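Side-chain contacts in RabGAP/TBC protein (Chlamydomonas reinhardtii, PDB 4P17), which probably acts as a GTPase-activating protein for Rab GTPases in the flagellum, although its function is not established: residues 52-57 and 61-66; 177-182 and 251-256; 201-206 and 263-268; 230-235 and 267-272. One frame throughout, in Å; residues are numbered along the deposited sequence.

Contact 1. Residues 52-57 and 61-66; sequences KLPSNE and KEMIRK
Pro54 and Met63 form the tight end of this contact, where a connecting loop folds against the first turns of the helix it leads into. The thioether meets the proline ring at one point, Met63 SD lying 3.8 Å from Pro54 CG, and the two side chains run at a slant to each other. Met63 leaves the helix with CG anti to its carbonyl carbon (chi1 -68°), stays extended through chi2 and then bends at chi3 (75°), which turns its methyl away from the straight line of the chain. The second link is backbone: Lys61 N donates to Glu57 O over 3.0 Å at a nearly straight 165°, an i to i+4 bond in the opening turn of the helix. Just ahead, Asn56 occupies the N-cap and its OD1 makes a weak bond to Thr58 N. The other side is loose and faces solvent. Glu57 OE2 and Lys61 NZ stand 5.3 Å apart, too far for a salt bridge, and any attraction between their opposite charges is probably weak and long-range. The bent lysine chain instead lays its CD over one face of the Arg65 guanidinium, toward the rim. Pro54 and Met63 both pack on Tyr47 of helix 27-50, while Glu57, Lys61 and Ile64 lean on Tyr255 of helix 243-256.

Contact 2. Residues 177-182 and 251-256; sequences AALVED and DSLFYE
Leu179 and Phe254 mark the nearest approach of the two backbones, their CA atoms 7.7 Å apart, with both segments helical throughout. The regular bonds from Glu181 N to Ala177 O and from Asp182 N to Ala178 O are kept even though 179-182 widens into a pi-type turn. On the partner helix Ser252 O accepts from both Tyr255 N and Glu256 N in the last turn of the helix. One methyl does all the bridging. Leu179 holds CG anti to its backbone N (chi1 170°), and this swings CD1 across the gap, 3.9 Å from Leu253 CD2 and 4.1 Å from Phe254 CE1. The two leucines meet at about a right angle, methyl against methyl. The phenyl ring is approached at a slant, by its CE1 corner; Phe254 has CG beside its own backbone N (chi1 -67°), which places the ring next to Leu253 on the side facing helix 169-183. Trp77 meets the same ring edge-to-face, and Leu175 and Ile183 extend the apolar surroundings. Charged groups point elsewhere: Glu181 and Asp182 both bind Lys86, and Asp251 pairs with Arg73. Because the touching groups are purely hydrocarbon and buried, with no hydrogen bond between the segments, this junction of helices 169-183 and 243-256 in the all-helical TBC domain rests on shape and on the exclusion of water.

Contact 3. Residues 201-206 and 263-268; sequences RALDEL and RVALAM
Leu203 and Leu206, one turn apart on helix 201-210, reach Ala265 and Leu266 in two different ways. Leu203 comes with its branched end: CG lies anti to the backbone N (chi1 -177°), and both methyls are brought to the opposing helix surface. CD1 rests on the backbone of the other segment, 3.7 Å from Leu266 N, and also 3.9 Å from Ala265 CB; CD2 stands 4.0 Å from that same alanine carbon, so Ala265 CB sits against the fork of the leucine. Beside that alanine the fork reaches the main chain. The second pair reverses the roles. Here Leu266 supplies the fork, also with CG anti to its backbone N, and Leu206 offers the root of its side chain: Leu206 CB is 3.7 Å from Leu266 CD1 and 3.9 Å from Leu266 CD2. The isopropyl end of Leu206 turns aside, CG anti to the carbonyl carbon (chi1 -73°); the side chain also touches Phe262. Each helix thus sends a leucine fork toward the other, and the two lie near each other where the CA atoms of Leu203 and Leu266 are closest. The short axes pass 9.7 Å apart and cross at -37°, running in the same general direction. No hydrogen bond joins the segments. Ala229 and Tyr233 of helix 226-234 also touch Leu203, so three helices meet here, as expected of the all-helical TBC domain.

Contact 4. Residues 230-235 and 267-272; sequences TDWYLC and AMLKIY
The backbone bond from Ile271 N to Ala267 O, 2.9 Å long, keeps helical the turn on which Met268 and Leu269 meet Trp232, and an equally long one, Leu234 N to Thr230 O, does the same for the turn that carries the indole. Both helices belong to the all-helical TBC domain, and here one large aromatic side chain spans the gap between them: the nearest CA atoms, those of Trp232 and Met268, are still 10.5 Å apart. No hydrogen bond joins the segments. Trp232 extends its ring system outward, with CG beside the backbone N and anti to the carbonyl carbon (chi1 -75°) and the indole turned by chi2 (-7°), its six-membered ring leading. Its far corner reaches the opposing helix and slants across the side chains there. Met268 is met at its base; its chain bends at chi2 (-73°) and chi3, and the side chain also touches Leu302 and Ala293. Leu269 meets the indole with one methyl, and the side chain also packs on Met289 of helix 282-294. Around the same indole, Ala265 and Ser240 touch it and Phe237 adds a second ring inclined by about 40°. The whole junction converges on one carbon: Trp232 CH2 lies 3.9 Å from Met268 CB, which approaches obliquely, and 4.1 Å from Leu269 CD2, which sits at the ring edge near its plane.

How the contacts relate
Contacts 3 and 4 form one continuous region, their centres 8 Å apart: both use helix 259-271, share Ala267 and Met268, and touch through Ala265 CB, 3.8 Å from Trp232 CE3. Contact 2 lies 19 Å from contact 3 and 18 Å from contact 4, centre to centre, without touching either; helix 243-256 precedes helix 259-271 in the chain, and the segments of contact 2 alternate with those of both. Contact 1, earlier in the chain, reaches contact 2 by a salt bridge, Arg65 NE to Glu256 OE2 at 2.8 Å, though their centres are 16 Å apart. Its centre is about 25 Å from those of contacts 3 and 4.

Contact 1. Residues 52-57 and 61-66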
# COMPACT_ATOMS: atom_id res chain seq x y z
N LYS A 52 -17.90 6.34 -15.55
CA LYS A 52 -17.45 5.06 -16.05
C LYS A 52 -15.96 5.08 -16.32
O LYS A 52 -15.43 6.03 -16.92
CB LYS A 52 -18.20 4.69 -17.34
N LEU A 53 -15.26 4.05 -15.85
CA LEU A 53 -13.87 3.86 -16.21
C LEU A 53 -13.77 3.48 -17.68
O LEU A 53 -14.72 2.93 -18.24
CB LEU A 53 -13.24 2.77 -15.35
CG LEU A 53 -13.10 3.07 -13.86
CD1 LEU A 53 -12.67 1.82 -13.12
CD2 LEU A 53 -12.09 4.18 -13.64
N PRO A 54 -12.61 3.76 -18.31
CA PRO A 54 -12.34 3.42 -19.71
C PRO A 54 -12.63 1.96 -20.01
O PRO A 54 -12.30 1.06 -19.22
CB PRO A 54 -10.85 3.71 -19.87
CG PRO A 54 -10.49 4.61 -18.78
CD PRO A 54 -11.47 4.45 -17.68
N SER A 55 -13.25 1.73 -21.16
CA SER A 55 -13.55 0.40 -21.62
C SER A 55 -12.27 -0.31 -22.02
O SER A 55 -12.09 -1.50 -21.77
CB SER A 55 -14.54 0.46 -22.79
N ASN A 56 -11.36 0.44 -22.65
CA ASN A 56 -10.08 -0.09 -23.10
C ASN A 56 -9.20 -0.45 -21.92
O ASN A 56 -8.75 0.42 -21.18
CB ASN A 56 -9.38 0.94 -23.98
CG ASN A 56 -8.10 0.42 -24.58
OD1 ASN A 56 -7.77 -0.76 -24.44
ND2 ASN A 56 -7.37 1.30 -25.27
N GLU A 57 -8.95 -1.74 -21.74
CA GLU A 57 -8.23 -2.17 -20.56
C GLU A 57 -6.75 -1.83 -20.60
O GLU A 57 -6.10 -1.64 -19.56
CB GLU A 57 -8.39 -3.66 -20.37
CG GLU A 57 -8.17 -3.99 -18.96
CD GLU A 57 -8.20 -5.44 -18.67
OE1 GLU A 57 -7.92 -6.21 -19.61
OE2 GLU A 57 -8.47 -5.78 -17.50
N LYS A 61 -5.10 0.39 -17.66
CA LYS A 61 -3.88 -0.03 -16.97
C LYS A 61 -2.82 1.07 -17.04
O LYS A 61 -2.21 1.39 -16.01
CB LYS A 61 -3.36 -1.34 -17.56
CG LYS A 61 -2.18 -1.93 -16.78
CD LYS A 61 -1.45 -3.04 -17.57
CE LYS A 61 -2.35 -4.20 -17.92
NZ LYS A 61 -3.34 -4.53 -16.86
N GLU A 62 -2.62 1.67 -18.22
CA GLU A 62 -1.67 2.78 -18.41
C GLU A 62 -1.98 3.99 -17.51
O GLU A 62 -1.09 4.55 -16.89
CB GLU A 62 -1.66 3.26 -19.88
CG GLU A 62 -1.01 2.31 -20.90
CD GLU A 62 -1.15 2.77 -22.36
OE1 GLU A 62 -1.73 3.86 -22.63
OE2 GLU A 62 -0.68 2.03 -23.25
N MET A 63 -3.24 4.40 -17.48
CA MET A 63 -3.66 5.52 -16.65
C MET A 63 -3.39 5.27 -15.17
O MET A 63 -2.86 6.14 -14.47
CB MET A 63 -5.14 5.82 -16.84
CG MET A 63 -5.49 6.35 -18.23
SD MET A 63 -7.28 6.54 -18.45
CE MET A 63 -7.60 8.01 -17.47
N ILE A 64 -3.71 4.06 -14.72
CA ILE A 64 -3.59 3.71 -13.33
C ILE A 64 -2.11 3.64 -12.97
O ILE A 64 -1.70 4.07 -11.90
CB ILE A 64 -4.34 2.38 -13.01
CG1 ILE A 64 -5.83 2.66 -13.03
CG2 ILE A 64 -3.95 1.85 -11.61
CD1 ILE A 64 -6.74 1.47 -12.78
N ARG A 65 -1.30 3.16 -13.90
CA ARG A 65 0.13 3.16 -13.67
C ARG A 65 0.73 4.56 -13.52
O ARG A 65 1.74 4.70 -12.87
CB ARG A 65 0.84 2.42 -14.80
CG ARG A 65 0.80 0.91 -14.65
CD ARG A 65 1.61 0.21 -15.74
NE ARG A 65 1.57 -1.24 -15.57
CZ ARG A 65 2.27 -2.11 -16.30
NH1 ARG A 65 3.10 -1.68 -17.25
NH2 ARG A 65 2.16 -3.40 -16.07
N LYS A 66 0.13 5.58 -14.15
CA LYS A 66 0.59 6.96 -14.00
C LYS A 66 0.06 7.67 -12.74
O LYS A 66 0.47 8.78 -12.43
CB LYS A 66 0.19 7.77 -15.23
CG LYS A 66 0.96 7.43 -16.51
CD LYS A 66 0.31 8.06 -17.74

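Contact 2. Residues 177-182 and 251-256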
# COMPACT_ATOMS: atom_id res chain seq x y z
N ALA A 177 -11.43 -6.37 2.60
CA ALA A 177 -11.94 -7.69 2.22
C ALA A 177 -11.46 -8.07 0.82
O ALA A 177 -10.94 -9.18 0.60
CB ALA A 177 -13.47 -7.70 2.26
N ALA A 178 -11.62 -7.16 -0.13
CA ALA A 178 -11.15 -7.42 -1.50
C ALA A 178 -9.66 -7.77 -1.51
O ALA A 178 -9.23 -8.70 -2.17
CB ALA A 178 -11.45 -6.24 -2.39
N LEU A 179 -8.88 -7.05 -0.72
CA LEU A 179 -7.43 -7.24 -0.69
C LEU A 179 -7.01 -8.60 -0.15
O LEU A 179 -6.23 -9.33 -0.77
CB LEU A 179 -6.83 -6.11 0.14
CG LEU A 179 -5.36 -6.24 0.51
CD1 LEU A 179 -4.50 -5.87 -0.71
CD2 LEU A 179 -5.03 -5.36 1.68
N VAL A 180 -7.52 -8.92 1.02
CA VAL A 180 -7.24 -10.17 1.71
C VAL A 180 -7.83 -11.34 0.97
O VAL A 180 -7.18 -12.38 0.84
CB VAL A 180 -7.80 -10.15 3.13
CG1 VAL A 180 -7.54 -11.45 3.84
CG2 VAL A 180 -7.20 -9.01 3.91
N GLU A 181 -9.07 -11.21 0.51
CA GLU A 181 -9.77 -12.38 0.01
C GLU A 181 -9.56 -12.65 -1.48
O GLU A 181 -9.62 -13.81 -1.89
CB GLU A 181 -11.26 -12.24 0.31
CG GLU A 181 -11.51 -12.05 1.80
CD GLU A 181 -12.88 -11.54 2.13
OE1 GLU A 181 -13.85 -11.74 1.36
OE2 GLU A 181 -12.98 -10.88 3.18
N ASP A 182 -9.31 -11.61 -2.27
CA ASP A 182 -9.39 -11.73 -3.75
C ASP A 182 -8.11 -11.30 -4.46
O ASP A 182 -7.80 -11.81 -5.52
CB ASP A 182 -10.57 -10.90 -4.29
CG ASP A 182 -11.89 -11.32 -3.68
OD1 ASP A 182 -12.06 -12.53 -3.43
OD2 ASP A 182 -12.75 -10.46 -3.45
N ASP A 251 -2.63 2.02 -6.15
CA ASP A 251 -3.33 2.23 -7.44
C ASP A 251 -3.18 0.99 -8.32
O ASP A 251 -4.13 0.41 -8.78
CB ASP A 251 -2.82 3.44 -8.22
CG ASP A 251 -3.15 4.78 -7.56
OD1 ASP A 251 -4.05 4.81 -6.72
OD2 ASP A 251 -2.51 5.81 -7.92
N SER A 252 -1.94 0.61 -8.58
CA SER A 252 -1.71 -0.54 -9.45
C SER A 252 -1.98 -1.90 -8.78
O SER A 252 -2.39 -2.84 -9.45
CB SER A 252 -0.30 -0.49 -10.00
OG SER A 252 -0.24 0.56 -10.98
N LEU A 253 -1.76 -2.00 -7.48
CA LEU A 253 -2.06 -3.23 -6.76
C LEU A 253 -3.54 -3.61 -6.88
O LEU A 253 -3.90 -4.78 -7.06
CB LEU A 253 -1.71 -3.11 -5.27
CG LEU A 253 -2.09 -4.28 -4.35
CD1 LEU A 253 -1.34 -5.56 -4.76
CD2 LEU A 253 -1.86 -3.97 -2.88
N PHE A 254 -4.39 -2.61 -6.72
CA PHE A 254 -5.84 -2.82 -6.74
C PHE A 254 -6.38 -3.04 -8.15
O PHE A 254 -7.55 -3.34 -8.30
CB PHE A 254 -6.59 -1.62 -6.09
CG PHE A 254 -6.34 -1.48 -4.59
CD1 PHE A 254 -6.31 -2.60 -3.77
CD2 PHE A 254 -6.11 -0.25 -4.01
CE1 PHE A 254 -6.06 -2.48 -2.42
CE2 PHE A 254 -5.84 -0.15 -2.66
CZ PHE A 254 -5.82 -1.26 -1.88
N TYR A 255 -5.52 -2.91 -9.16
CA TYR A 255 -5.93 -3.18 -10.55
C TYR A 255 -5.21 -4.38 -11.18
O TYR A 255 -5.83 -5.22 -11.83
CB TYR A 255 -5.70 -1.95 -11.40
CG TYR A 255 -6.20 -2.14 -12.80
CD1 TYR A 255 -7.53 -1.96 -13.11
CD2 TYR A 255 -5.33 -2.49 -13.81
CE1 TYR A 255 -7.99 -2.14 -14.39
CE2 TYR A 255 -5.78 -2.68 -15.10
CZ TYR A 255 -7.11 -2.49 -15.38
OH TYR A 255 -7.53 -2.68 -16.66
N GLU A 256 -3.90 -4.46 -10.98
CA GLU A 256 -3.09 -5.49 -11.63
C GLU A 256 -2.85 -6.70 -10.74
O GLU A 256 -2.53 -7.76 -11.24
CB GLU A 256 -1.74 -4.90 -12.04
CG GLU A 256 -1.83 -3.76 -13.01
CD GLU A 256 -0.51 -3.39 -13.60
OE1 GLU A 256 0.30 -4.30 -13.91
OE2 GLU A 256 -0.29 -2.19 -13.76

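Contact 3. Residues 201-206 and 263-268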
# COMPACT_ATOMS: atom_id res chain seq x y z
N ARG A 201 10.74 -15.22 -3.10
CA ARG A 201 11.42 -16.00 -4.14
C ARG A 201 11.63 -15.15 -5.38
O ARG A 201 12.69 -15.18 -6.02
CB ARG A 201 10.59 -17.24 -4.51
N ALA A 202 10.59 -14.41 -5.73
CA ALA A 202 10.62 -13.67 -6.96
C ALA A 202 11.64 -12.53 -6.85
O ALA A 202 12.45 -12.30 -7.75
CB ALA A 202 9.21 -13.13 -7.28
N LEU A 203 11.59 -11.83 -5.72
CA LEU A 203 12.48 -10.71 -5.52
C LEU A 203 13.96 -11.14 -5.52
O LEU A 203 14.82 -10.48 -6.13
CB LEU A 203 12.11 -10.01 -4.19
CG LEU A 203 12.90 -8.76 -3.84
CD1 LEU A 203 12.80 -7.71 -4.95
CD2 LEU A 203 12.44 -8.20 -2.51
N ASP A 204 14.29 -12.24 -4.86
CA ASP A 204 15.68 -12.70 -4.84
C ASP A 204 16.13 -13.07 -6.26
O ASP A 204 17.25 -12.80 -6.66
CB ASP A 204 15.85 -13.89 -3.88
CG ASP A 204 17.31 -14.16 -3.51
OD1 ASP A 204 18.12 -13.21 -3.34
OD2 ASP A 204 17.65 -15.35 -3.37
N GLU A 205 15.24 -13.67 -7.04
CA GLU A 205 15.57 -14.01 -8.42
C GLU A 205 15.80 -12.73 -9.18
O GLU A 205 16.81 -12.60 -9.89
CB GLU A 205 14.46 -14.82 -9.11
CG GLU A 205 14.79 -15.18 -10.56
CD GLU A 205 15.95 -16.17 -10.66
OE1 GLU A 205 16.15 -16.96 -9.72
OE2 GLU A 205 16.66 -16.15 -11.69
N LEU A 206 14.86 -11.79 -9.04
CA LEU A 206 15.00 -10.55 -9.77
C LEU A 206 16.27 -9.81 -9.41
O LEU A 206 16.87 -9.19 -10.27
CB LEU A 206 13.79 -9.64 -9.53
CG LEU A 206 12.54 -10.13 -10.24
CD1 LEU A 206 11.28 -9.46 -9.63
CD2 LEU A 206 12.66 -9.86 -11.72
N ARG A 263 7.42 -6.09 -7.99
CA ARG A 263 7.93 -5.18 -9.02
C ARG A 263 8.36 -3.88 -8.39
O ARG A 263 9.37 -3.28 -8.78
CB ARG A 263 6.90 -4.96 -10.13
CG ARG A 263 6.81 -6.20 -10.98
CD ARG A 263 5.67 -6.31 -11.97
NE ARG A 263 5.87 -7.54 -12.75
CZ ARG A 263 4.96 -8.13 -13.53
NH1 ARG A 263 3.74 -7.64 -13.66
NH2 ARG A 263 5.27 -9.23 -14.17
N VAL A 264 7.60 -3.42 -7.40
CA VAL A 264 7.95 -2.17 -6.74
C VAL A 264 9.17 -2.41 -5.81
O VAL A 264 10.06 -1.58 -5.67
CB VAL A 264 6.75 -1.60 -5.97
CG1 VAL A 264 7.16 -0.40 -5.11
CG2 VAL A 264 5.71 -1.16 -6.97
N ALA A 265 9.20 -3.55 -5.15
CA ALA A 265 10.32 -3.89 -4.29
C ALA A 265 11.63 -3.90 -5.09
O ALA A 265 12.64 -3.33 -4.64
CB ALA A 265 10.06 -5.21 -3.65
N LEU A 266 11.61 -4.51 -6.26
CA LEU A 266 12.81 -4.56 -7.10
C LEU A 266 13.20 -3.14 -7.51
O LEU A 266 14.38 -2.79 -7.50
CB LEU A 266 12.60 -5.41 -8.37
CG LEU A 266 13.89 -5.44 -9.21
CD1 LEU A 266 14.94 -6.30 -8.50
CD2 LEU A 266 13.63 -5.91 -10.58
N ALA A 267 12.19 -2.33 -7.85
CA ALA A 267 12.46 -0.96 -8.28
C ALA A 267 13.16 -0.18 -7.16
O ALA A 267 14.07 0.59 -7.41
CB ALA A 267 11.18 -0.26 -8.71
N MET A 268 12.73 -0.38 -5.92
CA MET A 268 13.40 0.26 -4.79
C MET A 268 14.85 -0.13 -4.70
O MET A 268 15.70 0.71 -4.40
CB MET A 268 12.71 -0.12 -3.49
CG MET A 268 11.38 0.48 -3.33
SD MET A 268 11.42 2.24 -3.00
CE MET A 268 12.42 2.34 -1.52

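Contact 4. Residues 230-235 and 267-272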
# COMPACT_ATOMS: atom_id res chain seq x y z
N THR A 230 9.99 -7.99 3.99
CA THR A 230 8.89 -8.64 4.71
C THR A 230 7.89 -7.58 5.09
O THR A 230 6.72 -7.71 4.74
CB THR A 230 9.34 -9.38 5.98
OG1 THR A 230 10.05 -10.57 5.61
CG2 THR A 230 8.13 -9.76 6.85
N ASP A 231 8.32 -6.52 5.76
CA ASP A 231 7.38 -5.46 6.09
C ASP A 231 6.87 -4.80 4.82
O ASP A 231 5.76 -4.30 4.78
CB ASP A 231 8.00 -4.41 7.01
CG ASP A 231 8.27 -4.94 8.42
OD1 ASP A 231 7.57 -5.88 8.88
OD2 ASP A 231 9.19 -4.41 9.08
N TRP A 232 7.68 -4.77 3.76
CA TRP A 232 7.22 -4.10 2.56
C TRP A 232 5.97 -4.82 2.09
O TRP A 232 4.97 -4.21 1.71
CB TRP A 232 8.25 -4.11 1.46
CG TRP A 232 9.37 -3.16 1.65
CD1 TRP A 232 9.50 -2.20 2.62
CD2 TRP A 232 10.53 -3.06 0.83
NE1 TRP A 232 10.67 -1.51 2.45
CE2 TRP A 232 11.32 -2.01 1.36
CE3 TRP A 232 10.98 -3.75 -0.30
CZ2 TRP A 232 12.55 -1.65 0.80
CZ3 TRP A 232 12.21 -3.39 -0.85
CH2 TRP A 232 12.97 -2.35 -0.29
N TYR A 233 6.07 -6.14 2.09
CA TYR A 233 5.05 -6.96 1.52
C TYR A 233 3.83 -7.06 2.43
O TYR A 233 2.68 -6.81 2.00
CB TYR A 233 5.60 -8.33 1.29
CG TYR A 233 6.53 -8.47 0.12
CD1 TYR A 233 6.65 -7.49 -0.84
CD2 TYR A 233 7.25 -9.64 -0.02
CE1 TYR A 233 7.47 -7.70 -1.94
CE2 TYR A 233 8.06 -9.84 -1.08
CZ TYR A 233 8.18 -8.89 -2.04
OH TYR A 233 9.01 -9.19 -3.12
N LEU A 234 4.06 -7.42 3.68
CA LEU A 234 2.93 -7.62 4.59
C LEU A 234 2.13 -6.33 4.80
O LEU A 234 0.90 -6.35 4.92
CB LEU A 234 3.39 -8.16 5.95
CG LEU A 234 3.99 -9.56 6.01
CD1 LEU A 234 4.48 -9.85 7.41
CD2 LEU A 234 2.96 -10.59 5.54
N CYS A 235 2.83 -5.22 4.90
CA CYS A 235 2.17 -3.94 5.18
C CYS A 235 1.88 -3.16 3.92
O CYS A 235 1.43 -2.04 3.98
CB CYS A 235 3.03 -3.09 6.11
SG CYS A 235 3.32 -3.93 7.68
N ALA A 267 12.19 -2.33 -7.85
CA ALA A 267 12.46 -0.96 -8.28
C ALA A 267 13.16 -0.18 -7.16
O ALA A 267 14.07 0.59 -7.41
CB ALA A 267 11.18 -0.26 -8.71
N MET A 268 12.73 -0.38 -5.92
CA MET A 268 13.40 0.26 -4.79
C MET A 268 14.85 -0.13 -4.70
O MET A 268 15.70 0.71 -4.40
CB MET A 268 12.71 -0.12 -3.49
CG MET A 268 11.38 0.48 -3.33
SD MET A 268 11.42 2.24 -3.00
CE MET A 268 12.42 2.34 -1.52
N LEU A 269 15.14 -1.41 -4.92
CA LEU A 269 16.51 -1.88 -4.85
C LEU A 269 17.34 -1.35 -6.02
O LEU A 269 18.52 -1.07 -5.86
CB LEU A 269 16.53 -3.39 -4.81
CG LEU A 269 15.81 -4.00 -3.59
CD1 LEU A 269 15.83 -5.53 -3.58
CD2 LEU A 269 16.39 -3.47 -2.29
N LYS A 270 16.72 -1.23 -7.20
CA LYS A 270 17.41 -0.68 -8.36
C LYS A 270 17.80 0.76 -8.11
O LYS A 270 18.93 1.21 -8.38
CB LYS A 270 16.53 -0.80 -9.60
CG LYS A 270 17.17 -0.40 -10.89
CD LYS A 270 16.39 -0.99 -12.05
CE LYS A 270 16.18 0.01 -13.17
NZ LYS A 270 17.41 0.73 -13.57
N ILE A 271 16.84 1.51 -7.59
CA ILE A 271 16.99 2.96 -7.43
C ILE A 271 18.08 3.28 -6.39
O ILE A 271 18.86 4.23 -6.54
CB ILE A 271 15.60 3.55 -7.04
CG1 ILE A 271 14.69 3.58 -8.26
CG2 ILE A 271 15.73 4.94 -6.47
CD1 ILE A 271 13.22 3.93 -7.98
N TYR A 272 18.16 2.47 -5.33
CA TYR A 272 19.10 2.74 -4.24
C TYR A 272 20.27 1.77 -4.28
O TYR A 272 20.98 1.63 -3.30
CB TYR A 272 18.39 2.66 -2.90
CG TYR A 272 17.44 3.79 -2.76
CD1 TYR A 272 17.91 5.07 -2.50
CD2 TYR A 272 16.09 3.61 -2.97
CE1 TYR A 272 17.03 6.15 -2.41
CE2 TYR A 272 15.21 4.67 -2.89
CZ TYR A 272 15.69 5.93 -2.61
OH TYR A 272 14.82 6.99 -2.54